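28 kDa product (Pseudomonas syringae pv. phaseolicola, PDB 1UKF) acts as an autocleaving cysteine protease of the peptidase C58 family that bacteria use as a virulence factor in plant cells, where it interacts with PBS1. Local coordinates at residues L167-H170 with Y171-L174. Numbering follows the deposited sequence.
Sequences LIDH and YNSL
His170 and Tyr171 make an edge-to-face aromatic pair within the last turns of helix 160-173, a local contact near the catalytic triad of this papain-like fold. It illustrates how a helix end can hold an aromatic side chain against an active site. The imidazole turns its edge to the phenol, with the planes at 83° and the centroids 5.0 Å apart, and His170 CD2 stands over the centre of the Tyr171 ring. A chi1 of 168° turns His170 CG away from the backbone N and beside the carbonyl carbon, which brings the imidazole edge over the next residue's ring. Leu167, one turn earlier, runs alongside the tyrosine, its CD1 lying 4.0 Å from Tyr171 CE1. Phe126 also meets this ring, while the phenol oxygen is hydrogen-bonded to Asp147, an active-site residue, and to Asn149. Tyr171 is thus a second-shell residue that probably helps to position the triad aspartate.

Regular i to i+4 backbone bonds carry the turn, as from Asn172 N to Ile168 O at 3.0 Å. The side chain of Asn172 lies beside that of Ile168, and its OD1 accepts a bond from the backbone N of Val178, tying the helix end to the start of strand 178-187. The bonding then tightens to i+3: Leu174 N binds Tyr171 O at 3.0 Å and His170 O only weakly, at 3.4 Å. Leu174 still folds back on the histidine, its CD1 3.6 Å from His170 NE2. That same His170 carbonyl gains a firmer donor from the side, Ser173 OG, which comes in 30° off the carbonyl plane at 2.6 Å.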
# COMPACT_ATOMS: atom_id res chain seq x y z
N LEU A 167 -5.26 -10.41 -3.68
CA LEU A 167 -4.95 -9.13 -4.30
C LEU A 167 -4.03 -9.33 -5.50
O LEU A 167 -4.23 -8.74 -6.55
CB LEU A 167 -4.29 -8.19 -3.28
CG LEU A 167 -4.22 -6.73 -3.71
CD1 LEU A 167 -5.64 -6.19 -3.88
CD2 LEU A 167 -3.47 -5.91 -2.67
N ILE A 168 -3.02 -10.17 -5.33
CA ILE A 168 -2.09 -10.45 -6.41
C ILE A 168 -2.83 -11.09 -7.59
O ILE A 168 -2.64 -10.70 -8.74
CB ILE A 168 -0.96 -11.41 -5.97
CG1 ILE A 168 -0.13 -10.75 -4.86
CG2 ILE A 168 -0.08 -11.78 -7.16
CD1 ILE A 168 0.56 -9.47 -5.29
N ASP A 169 -3.69 -12.07 -7.30
CA ASP A 169 -4.44 -12.74 -8.35
C ASP A 169 -5.37 -11.76 -9.06
O ASP A 169 -5.60 -11.87 -10.26
CB ASP A 169 -5.25 -13.90 -7.79
CG ASP A 169 -4.38 -15.03 -7.27
OD1 ASP A 169 -3.25 -15.19 -7.77
OD2 ASP A 169 -4.84 -15.75 -6.36
N HIS A 170 -5.91 -10.81 -8.30
CA HIS A 170 -6.80 -9.80 -8.86
C HIS A 170 -6.10 -9.04 -9.98
O HIS A 170 -6.62 -8.91 -11.08
CB HIS A 170 -7.24 -8.82 -7.78
CG HIS A 170 -7.91 -7.59 -8.31
ND1 HIS A 170 -9.21 -7.60 -8.76
CD2 HIS A 170 -7.45 -6.33 -8.50
CE1 HIS A 170 -9.53 -6.39 -9.21
NE2 HIS A 170 -8.47 -5.61 -9.06
N TYR A 171 -4.90 -8.54 -9.69
CA TYR A 171 -4.16 -7.79 -10.69
C TYR A 171 -3.68 -8.67 -11.84
O TYR A 171 -3.75 -8.25 -13.00
CB TYR A 171 -3.00 -7.04 -10.04
CG TYR A 171 -3.47 -5.81 -9.30
CD1 TYR A 171 -3.59 -5.80 -7.91
CD2 TYR A 171 -3.88 -4.68 -10.00
CE1 TYR A 171 -4.10 -4.69 -7.24
CE2 TYR A 171 -4.39 -3.57 -9.35
CZ TYR A 171 -4.50 -3.58 -7.97
OH TYR A 171 -5.03 -2.48 -7.33
N ASN A 172 -3.22 -9.87 -11.54
CA ASN A 172 -2.76 -10.76 -12.60
C ASN A 172 -3.91 -11.10 -13.54
O ASN A 172 -3.72 -11.21 -14.76
CB ASN A 172 -2.17 -12.04 -12.02
CG ASN A 172 -0.91 -11.79 -11.22
OD1 ASN A 172 -0.11 -10.92 -11.55
ND2 ASN A 172 -0.71 -12.57 -10.16
N SER A 173 -5.12 -11.24 -12.99
CA SER A 173 -6.29 -11.57 -13.80
C SER A 173 -6.64 -10.42 -14.75
O SER A 173 -7.35 -10.62 -15.74
CB SER A 173 -7.49 -11.88 -12.91
OG SER A 173 -8.03 -10.71 -12.32
N LEU A 174 -6.15 -9.23 -14.44
CA LEU A 174 -6.40 -8.05 -15.27
C LEU A 174 -5.21 -7.75 -16.16
O LEU A 174 -5.12 -6.69 -16.78
CB LEU A 174 -6.69 -6.84 -14.38
CG LEU A 174 -7.97 -6.90 -13.55
CD1 LEU A 174 -8.03 -5.71 -12.60
CD2 LEU A 174 -9.19 -6.92 -14.47